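Local atomic coordinates of putative peptidase (Clostridium acetobutylicum, PDB entry 3K9T), a protein that binds one zinc ion per subunit and probably serves the biosynthesis of modified polysaccharides, with no peptidase activity expected despite its aminopeptidase-like domain. Residues E171-I182 and L211-F222; A202-A210 and A340-E348. All coordinates share one frame; numbering follows the deposited sequence.

Contact 1. Residues E171-I182 and L211-F222; sequences EYYIRGELEEEI and LSKLKTKYSYRF
With CG trans to the backbone N (chi1 -174°) and a bend at chi3, R221 sets its guanidinium between E171 and E181, both of which also carry CG opposite the backbone N. This salt-bridge network sits on one face of the mixed sheet in the aminopeptidase-like domain, where strand 219-222 lies between the other two: antiparallel to 171-174 on one side and parallel to 181-182 on the other, its partner in a beta-alpha-beta unit. R221 grips E181 side-on, NE to OE2 at 2.6 Å and NH2 to OE1 at 3.0 Å, and both oxygens are met from above the carboxylate plane. Its NH1 makes a weaker, bent bond to E171 OE2 (2.7 Å, 129°), an oxygen that W234 also reaches weakly. The long arginine suits this place because it ties both flanking strands to the middle one. The rim of the Y173 ring, at CD1, lies over one face of the guanidinium, the two planes nearly parallel, with Y173 CD1 3.5 Å from R221 NH2.

On the other face of the sheet Y172 and F222 run side by side, their rings near parallel but slid apart, while I182 packs CB and CG1 against the Y220 ring. The tyrosine hydroxyl of Y172 donates to S212 OG, and that of Y220 goes to E354 of helix 336-355.

Beyond the strands the chain turns at G176, which, with no side chain, lets its CA lie against the carbonyl oxygens of T216 and Y218. S219, in the facing strand, ties the turn down through its hydroxyl: OG accepts from G176 N at 2.9 Å, nearly straight at 177°, and donates to L178 O at 2.8 Å.

Contact 2. Residues A202-A210 and A340-E348; sequences ALITFIAKA and ADSYKTYLE
L203 meets Y343 and Y346 in an apolar contact between two helices whose axes approach to 10.3 Å and cross at -46°. With CG anti to the backbone N (chi1 169°), L203 spreads its two methyls over both tyrosines: CD1 lies 3.6 Å from Y343 CB, while CD2 sits over a face of the Y346 ring. That second contact is a CH-pi interaction, with the methyl 3.8 Å from the ring centroid. I207 meets the same tyrosine at about a right angle, its CD1 3.5 Å from Y346 CB. Branched aliphatic chains suit these places, since they fill the space beside a broad ring without needing a polar partner.

Knobs-into-holes packing is seen at Y343, whose side chain enters the hole formed by L203, F206, I207 and A210. The small A210 methyl, CB, lies 4.0 Å from Y343 OH, and L347 CD1, from the tyrosine's own helix, lies over the rim of one ring face.

Polar contacts are few, and no direct hydrogen bond joins the two helices. A water bridges them, donating to F206 O at 2.7 Å and lying 2.9 Å from Y343 OH. The other tyrosine hydroxyl, of Y346, bonds to L314 O in the neighbouring strand 311-315, so an aromatic residue with a polar end suits a position between helix and sheet.

Around the pair, helices 5-10 and 12-26 touch Y343 through Y8 and T15, and I204 leans on F222 and F224 of strand 219-225.

In the fold
Contacts 1 and 2 lie about 15 Å apart, centre to centre, within the aminopeptidase-like domain, and their segments alternate along the chain: 171-182, 202-210, 211-222, then 340-348. Helix 194-211 is the crossover between strands 181-187 and 219-225, so contact 1 pairs strands of the mixed sheet and contact 2 joins the crossover helix to helix 336-355, beside it on the same face of the sheet. The two meet directly where F222 CZ packs 3.6 Å from A208 CA. Helix 336-355 also reaches contact 1 farther along, through I350, I353 and E354. The face bearing Y172, I182, Y220 and F222 is thus covered by the two helices that contact 2 packs together, away from the zinc site at H190, D196 and H325.

Contact 1. Residues E171-I182 and L211-F222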
# COMPACT_ATOMS: atom_id res chain seq x y z
N GLU A 171 -34.55 3.71 -24.68
CA GLU A 171 -33.33 2.95 -24.87
C GLU A 171 -32.80 3.07 -26.30
O GLU A 171 -33.57 3.02 -27.28
CB GLU A 171 -33.66 1.50 -24.54
CG GLU A 171 -32.56 0.51 -24.63
CD GLU A 171 -33.02 -0.88 -24.13
OE1 GLU A 171 -34.20 -1.05 -23.76
OE2 GLU A 171 -32.19 -1.81 -24.07
N TYR A 172 -31.49 3.24 -26.43
CA TYR A 172 -30.85 3.31 -27.74
C TYR A 172 -29.63 2.39 -27.72
O TYR A 172 -28.84 2.43 -26.78
CB TYR A 172 -30.44 4.73 -28.07
CG TYR A 172 -29.69 4.88 -29.37
CD1 TYR A 172 -30.16 4.29 -30.55
CD2 TYR A 172 -28.53 5.65 -29.43
CE1 TYR A 172 -29.47 4.44 -31.72
CE2 TYR A 172 -27.84 5.81 -30.62
CZ TYR A 172 -28.31 5.21 -31.75
OH TYR A 172 -27.62 5.38 -32.91
N TYR A 173 -29.53 1.54 -28.74
CA TYR A 173 -28.45 0.55 -28.85
C TYR A 173 -27.66 0.71 -30.14
O TYR A 173 -28.24 0.75 -31.19
CB TYR A 173 -29.04 -0.84 -28.86
CG TYR A 173 -28.03 -1.94 -28.95
CD1 TYR A 173 -27.20 -2.23 -27.87
CD2 TYR A 173 -27.88 -2.69 -30.11
CE1 TYR A 173 -26.28 -3.22 -27.94
CE2 TYR A 173 -26.93 -3.71 -30.19
CZ TYR A 173 -26.15 -3.96 -29.10
OH TYR A 173 -25.23 -4.95 -29.16
N ILE A 174 -26.34 0.83 -30.03
CA ILE A 174 -25.44 0.87 -31.16
C ILE A 174 -24.69 -0.46 -31.15
O ILE A 174 -24.03 -0.81 -30.16
CB ILE A 174 -24.41 2.00 -31.02
CG1 ILE A 174 -25.10 3.36 -30.99
CG2 ILE A 174 -23.40 1.97 -32.16
CD1 ILE A 174 -24.14 4.52 -30.72
N ARG A 175 -24.83 -1.21 -32.25
CA ARG A 175 -24.09 -2.47 -32.45
C ARG A 175 -22.64 -2.22 -32.89
O ARG A 175 -22.38 -1.55 -33.91
CB ARG A 175 -24.80 -3.37 -33.49
CG ARG A 175 -24.22 -4.78 -33.65
CD ARG A 175 -23.78 -5.36 -32.27
NE ARG A 175 -23.75 -6.83 -32.21
CZ ARG A 175 -22.68 -7.59 -32.45
NH1 ARG A 175 -21.51 -7.05 -32.76
NH2 ARG A 175 -22.79 -8.91 -32.39
N GLY A 176 -21.69 -2.74 -32.14
CA GLY A 176 -20.28 -2.64 -32.51
C GLY A 176 -19.79 -3.91 -33.18
O GLY A 176 -20.58 -4.80 -33.47
N GLU A 177 -18.49 -3.99 -33.43
CA GLU A 177 -17.92 -5.21 -33.98
C GLU A 177 -18.20 -6.34 -33.04
O GLU A 177 -18.45 -7.44 -33.50
CB GLU A 177 -16.40 -5.12 -34.19
CG GLU A 177 -15.96 -4.10 -35.25
CD GLU A 177 -16.75 -4.24 -36.55
OE1 GLU A 177 -16.59 -5.29 -37.24
OE2 GLU A 177 -17.53 -3.30 -36.89
N LEU A 178 -18.17 -6.05 -31.74
CA LEU A 178 -18.38 -7.03 -30.69
C LEU A 178 -19.66 -6.80 -29.93
O LEU A 178 -20.10 -5.67 -29.80
CB LEU A 178 -17.23 -6.96 -29.70
CG LEU A 178 -15.81 -7.20 -30.19
CD1 LEU A 178 -14.94 -7.20 -28.96
CD2 LEU A 178 -15.62 -8.54 -31.00
N GLU A 179 -20.21 -7.88 -29.39
CA GLU A 179 -21.38 -7.84 -28.52
C GLU A 179 -21.06 -7.30 -27.13
O GLU A 179 -21.97 -6.94 -26.39
CB GLU A 179 -21.96 -9.24 -28.31
CG GLU A 179 -22.71 -9.80 -29.51
CD GLU A 179 -23.39 -11.16 -29.25
OE1 GLU A 179 -24.13 -11.30 -28.23
OE2 GLU A 179 -23.19 -12.08 -30.10
N GLU A 180 -19.79 -7.29 -26.75
CA GLU A 180 -19.45 -6.76 -25.44
C GLU A 180 -19.89 -5.32 -25.44
O GLU A 180 -19.74 -4.60 -26.43
CB GLU A 180 -17.98 -6.88 -25.16
CG GLU A 180 -17.60 -8.28 -24.79
CD GLU A 180 -16.18 -8.58 -25.13
OE1 GLU A 180 -15.27 -8.01 -24.45
OE2 GLU A 180 -15.99 -9.38 -26.08
N GLU A 181 -20.44 -4.91 -24.32
CA GLU A 181 -21.26 -3.75 -24.29
C GLU A 181 -20.81 -2.78 -23.22
O GLU A 181 -20.43 -3.19 -22.11
CB GLU A 181 -22.67 -4.24 -24.00
CG GLU A 181 -23.74 -3.28 -24.26
CD GLU A 181 -25.10 -3.90 -24.03
OE1 GLU A 181 -25.45 -4.90 -24.70
OE2 GLU A 181 -25.84 -3.34 -23.20
N ILE A 182 -20.84 -1.50 -23.56
CA ILE A 182 -20.60 -0.44 -22.60
C ILE A 182 -22.00 0.19 -22.38
O ILE A 182 -22.70 0.49 -23.37
CB ILE A 182 -19.60 0.61 -23.15
CG1 ILE A 182 -18.28 -0.05 -23.59
CG2 ILE A 182 -19.43 1.77 -22.17
CD1 ILE A 182 -17.48 -0.81 -22.53
N LEU A 211 -21.37 8.98 -31.07
CA LEU A 211 -20.99 7.58 -31.28
C LEU A 211 -21.68 6.92 -32.47
O LEU A 211 -21.09 6.11 -33.18
CB LEU A 211 -21.19 6.74 -30.02
CG LEU A 211 -20.09 6.81 -28.96
CD1 LEU A 211 -20.32 5.69 -27.95
CD2 LEU A 211 -18.72 6.70 -29.57
N SER A 212 -22.95 7.28 -32.66
CA SER A 212 -23.75 6.91 -33.81
C SER A 212 -23.05 7.06 -35.15
O SER A 212 -23.39 6.38 -36.09
CB SER A 212 -24.97 7.83 -33.89
OG SER A 212 -25.92 7.43 -32.95
N LYS A 213 -22.13 8.01 -35.23
CA LYS A 213 -21.46 8.34 -36.46
C LYS A 213 -20.12 7.64 -36.64
O LYS A 213 -19.46 7.85 -37.66
CB LYS A 213 -21.31 9.86 -36.52
CG LYS A 213 -22.70 10.54 -36.60
CD LYS A 213 -22.63 12.03 -36.53
CE LYS A 213 -23.98 12.67 -36.87
NZ LYS A 213 -25.08 12.24 -36.02
N LEU A 214 -19.74 6.80 -35.68
CA LEU A 214 -18.44 6.13 -35.67
C LEU A 214 -18.56 4.61 -35.75
O LEU A 214 -19.57 4.03 -35.36
CB LEU A 214 -17.72 6.47 -34.37
CG LEU A 214 -17.54 7.94 -33.97
CD1 LEU A 214 -16.79 8.01 -32.67
CD2 LEU A 214 -16.79 8.66 -35.06
N LYS A 215 -17.51 3.97 -36.23
CA LYS A 215 -17.45 2.52 -36.30
C LYS A 215 -16.77 2.05 -35.00
O LYS A 215 -15.57 2.19 -34.87
CB LYS A 215 -16.65 2.11 -37.53
CG LYS A 215 -16.50 0.58 -37.75
CD LYS A 215 -15.61 0.27 -38.99
CE LYS A 215 -15.12 -1.20 -39.03
NZ LYS A 215 -16.19 -2.16 -39.40
N THR A 216 -17.53 1.52 -34.05
CA THR A 216 -16.97 1.15 -32.74
C THR A 216 -16.72 -0.34 -32.59
O THR A 216 -17.37 -1.14 -33.24
CB THR A 216 -17.91 1.60 -31.57
OG1 THR A 216 -19.17 0.91 -31.66
CG2 THR A 216 -18.13 3.09 -31.60
N LYS A 217 -15.73 -0.68 -31.75
CA LYS A 217 -15.38 -2.08 -31.44
C LYS A 217 -16.46 -2.63 -30.52
O LYS A 217 -17.01 -3.72 -30.74
CB LYS A 217 -14.01 -2.16 -30.74
CG LYS A 217 -13.53 -3.55 -30.19
CD LYS A 217 -12.11 -3.41 -29.51
CE LYS A 217 -11.84 -4.46 -28.39
NZ LYS A 217 -10.37 -4.68 -28.09
N TYR A 218 -16.75 -1.86 -29.49
CA TYR A 218 -17.78 -2.23 -28.55
C TYR A 218 -19.18 -1.77 -28.98
O TYR A 218 -19.34 -0.88 -29.82
CB TYR A 218 -17.47 -1.69 -27.16
CG TYR A 218 -16.27 -2.31 -26.51
CD1 TYR A 218 -16.33 -3.57 -25.95
CD2 TYR A 218 -15.07 -1.62 -26.42
CE1 TYR A 218 -15.23 -4.13 -25.33
CE2 TYR A 218 -13.98 -2.17 -25.81
CZ TYR A 218 -14.06 -3.42 -25.25
OH TYR A 218 -12.96 -3.93 -24.63
N SER A 219 -20.17 -2.45 -28.41
CA SER A 219 -21.55 -2.10 -28.54
C SER A 219 -21.82 -1.15 -27.39
O SER A 219 -21.15 -1.24 -26.36
CB SER A 219 -22.46 -3.32 -28.45
OG SER A 219 -22.35 -4.09 -29.64
N TYR A 220 -22.75 -0.23 -27.60
CA TYR A 220 -23.09 0.78 -26.63
C TYR A 220 -24.59 0.84 -26.44
O TYR A 220 -25.32 0.85 -27.41
CB TYR A 220 -22.55 2.14 -27.08
CG TYR A 220 -21.06 2.23 -26.99
CD1 TYR A 220 -20.26 1.65 -27.99
CD2 TYR A 220 -20.44 2.88 -25.91
CE1 TYR A 220 -18.89 1.71 -27.91
CE2 TYR A 220 -19.04 2.96 -25.82
CZ TYR A 220 -18.27 2.34 -26.82
OH TYR A 220 -16.90 2.39 -26.78
N ARG A 221 -25.03 0.86 -25.18
CA ARG A 221 -26.44 0.98 -24.86
C ARG A 221 -26.65 2.18 -23.99
O ARG A 221 -25.93 2.39 -23.02
CB ARG A 221 -26.91 -0.24 -24.11
CG ARG A 221 -28.42 -0.28 -23.83
CD ARG A 221 -28.80 -1.56 -23.04
NE ARG A 221 -28.31 -2.75 -23.73
CZ ARG A 221 -28.88 -3.29 -24.82
NH1 ARG A 221 -29.99 -2.77 -25.33
NH2 ARG A 221 -28.36 -4.37 -25.40
N PHE A 222 -27.67 2.97 -24.32
CA PHE A 222 -27.94 4.17 -23.57
C PHE A 222 -29.34 4.05 -22.99
O PHE A 222 -30.29 3.96 -23.73
CB PHE A 222 -27.88 5.36 -24.49
CG PHE A 222 -26.61 5.51 -25.21
CD1 PHE A 222 -26.35 4.76 -26.35
CD2 PHE A 222 -25.68 6.45 -24.79
CE1 PHE A 222 -25.15 4.91 -27.06
CE2 PHE A 222 -24.48 6.61 -25.49
CZ PHE A 222 -24.21 5.83 -26.62
O HOH W 1 -20.45 1.22 -33.95
O HOH W 2 -18.95 -1.20 -35.62

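Contact 2. Residues A202-A210 and A340-E348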
# COMPACT_ATOMS: atom_id res chain seq x y z
N ALA A 202 -29.16 15.46 -21.16
CA ALA A 202 -28.65 16.13 -22.37
C ALA A 202 -27.28 15.62 -22.75
O ALA A 202 -27.01 15.47 -23.95
CB ALA A 202 -28.67 17.64 -22.25
N LEU A 203 -26.42 15.31 -21.77
CA LEU A 203 -25.06 14.82 -22.09
C LEU A 203 -25.07 13.48 -22.83
O LEU A 203 -24.44 13.33 -23.86
CB LEU A 203 -24.17 14.74 -20.83
CG LEU A 203 -22.83 14.00 -20.99
CD1 LEU A 203 -21.97 14.87 -21.80
CD2 LEU A 203 -22.14 13.64 -19.67
N ILE A 204 -25.74 12.51 -22.25
CA ILE A 204 -25.81 11.16 -22.79
C ILE A 204 -26.44 11.23 -24.19
O ILE A 204 -26.01 10.52 -25.09
CB ILE A 204 -26.60 10.27 -21.76
CG1 ILE A 204 -25.74 10.01 -20.53
CG2 ILE A 204 -27.04 9.00 -22.25
CD1 ILE A 204 -24.46 9.45 -20.84
N THR A 205 -27.39 12.14 -24.40
CA THR A 205 -28.00 12.31 -25.71
C THR A 205 -26.92 12.65 -26.75
O THR A 205 -26.82 11.99 -27.80
CB THR A 205 -29.14 13.32 -25.68
OG1 THR A 205 -30.18 12.76 -24.86
CG2 THR A 205 -29.71 13.58 -27.11
N PHE A 206 -26.08 13.62 -26.41
CA PHE A 206 -25.01 14.04 -27.31
C PHE A 206 -23.86 13.04 -27.45
O PHE A 206 -23.23 12.97 -28.49
CB PHE A 206 -24.55 15.46 -26.98
CG PHE A 206 -25.44 16.51 -27.60
CD1 PHE A 206 -26.66 16.82 -27.04
CD2 PHE A 206 -25.08 17.12 -28.79
CE1 PHE A 206 -27.50 17.76 -27.62
CE2 PHE A 206 -25.90 18.06 -29.38
CZ PHE A 206 -27.11 18.39 -28.79
N ILE A 207 -23.59 12.25 -26.42
CA ILE A 207 -22.61 11.20 -26.55
C ILE A 207 -23.15 10.20 -27.55
O ILE A 207 -22.45 9.86 -28.48
CB ILE A 207 -22.27 10.52 -25.22
CG1 ILE A 207 -21.49 11.51 -24.35
CG2 ILE A 207 -21.43 9.23 -25.46
CD1 ILE A 207 -21.56 11.18 -22.91
N ALA A 208 -24.40 9.77 -27.37
CA ALA A 208 -25.08 8.84 -28.31
C ALA A 208 -25.04 9.40 -29.74
O ALA A 208 -24.69 8.69 -30.69
CB ALA A 208 -26.52 8.56 -27.87
N LYS A 209 -25.32 10.69 -29.86
CA LYS A 209 -25.35 11.35 -31.15
C LYS A 209 -23.98 11.29 -31.86
O LYS A 209 -23.92 11.06 -33.06
CB LYS A 209 -25.82 12.79 -30.96
CG LYS A 209 -26.18 13.46 -32.24
CD LYS A 209 -26.33 14.97 -32.12
CE LYS A 209 -27.54 15.40 -31.35
NZ LYS A 209 -28.03 16.73 -31.90
N ALA A 210 -22.89 11.49 -31.11
CA ALA A 210 -21.53 11.38 -31.65
C ALA A 210 -21.15 9.91 -31.99
O ALA A 210 -20.66 9.64 -33.07
CB ALA A 210 -20.50 12.00 -30.68
N ALA A 340 -19.39 21.31 -21.78
CA ALA A 340 -18.37 21.01 -22.79
C ALA A 340 -17.30 20.07 -22.23
O ALA A 340 -16.92 19.09 -22.88
CB ALA A 340 -17.72 22.30 -23.29
N ASP A 341 -16.83 20.36 -21.02
CA ASP A 341 -15.75 19.58 -20.44
C ASP A 341 -16.20 18.18 -20.05
O ASP A 341 -15.46 17.21 -20.22
CB ASP A 341 -15.14 20.27 -19.23
CG ASP A 341 -13.96 19.50 -18.66
OD1 ASP A 341 -12.85 19.56 -19.24
OD2 ASP A 341 -14.14 18.81 -17.63
N SER A 342 -17.37 18.07 -19.46
CA SER A 342 -17.91 16.74 -19.15
C SER A 342 -18.07 15.88 -20.43
O SER A 342 -17.77 14.71 -20.45
CB SER A 342 -19.23 16.87 -18.42
OG SER A 342 -19.07 17.57 -17.20
N TYR A 343 -18.53 16.49 -21.51
CA TYR A 343 -18.73 15.76 -22.76
C TYR A 343 -17.39 15.30 -23.36
O TYR A 343 -17.25 14.16 -23.76
CB TYR A 343 -19.48 16.67 -23.70
CG TYR A 343 -19.47 16.36 -25.17
CD1 TYR A 343 -20.37 15.47 -25.72
CD2 TYR A 343 -18.61 17.05 -26.03
CE1 TYR A 343 -20.39 15.23 -27.07
CE2 TYR A 343 -18.63 16.80 -27.40
CZ TYR A 343 -19.53 15.90 -27.91
OH TYR A 343 -19.57 15.66 -29.25
N LYS A 344 -16.44 16.21 -23.41
CA LYS A 344 -15.07 15.92 -23.83
C LYS A 344 -14.48 14.76 -23.00
O LYS A 344 -13.86 13.82 -23.53
CB LYS A 344 -14.24 17.23 -23.69
CG LYS A 344 -12.74 17.13 -23.84
CD LYS A 344 -12.14 18.49 -24.29
CE LYS A 344 -11.74 19.40 -23.14
NZ LYS A 344 -10.46 18.97 -22.54
N THR A 345 -14.72 14.77 -21.69
CA THR A 345 -14.14 13.75 -20.81
C THR A 345 -14.76 12.36 -21.09
O THR A 345 -14.06 11.34 -21.16
CB THR A 345 -14.21 14.14 -19.34
OG1 THR A 345 -13.62 15.45 -19.13
CG2 THR A 345 -13.51 13.08 -18.51
N TYR A 346 -16.07 12.35 -21.23
CA TYR A 346 -16.77 11.12 -21.57
C TYR A 346 -16.25 10.60 -22.89
O TYR A 346 -16.00 9.40 -23.02
CB TYR A 346 -18.31 11.32 -21.59
CG TYR A 346 -19.02 11.05 -20.26
CD1 TYR A 346 -18.98 11.97 -19.22
CD2 TYR A 346 -19.75 9.89 -20.06
CE1 TYR A 346 -19.65 11.72 -18.01
CE2 TYR A 346 -20.42 9.62 -18.87
CZ TYR A 346 -20.36 10.53 -17.84
OH TYR A 346 -21.02 10.27 -16.65
N LEU A 347 -16.09 11.47 -23.89
CA LEU A 347 -15.56 11.01 -25.18
C LEU A 347 -14.13 10.44 -25.06
O LEU A 347 -13.77 9.46 -25.74
CB LEU A 347 -15.62 12.14 -26.22
CG LEU A 347 -17.01 12.55 -26.75
CD1 LEU A 347 -16.87 13.50 -27.92
CD2 LEU A 347 -17.81 11.31 -27.18
N GLU A 348 -13.32 11.05 -24.19
CA GLU A 348 -11.93 10.59 -23.99
C GLU A 348 -11.92 9.24 -23.29
O GLU A 348 -11.08 8.37 -23.57
CB GLU A 348 -11.15 11.60 -23.14
CG GLU A 348 -9.62 11.37 -23.15
CD GLU A 348 -9.03 11.44 -24.53
OE1 GLU A 348 -9.51 12.27 -25.32
OE2 GLU A 348 -8.09 10.66 -24.83
O HOH W 3 -22.26 14.94 -30.03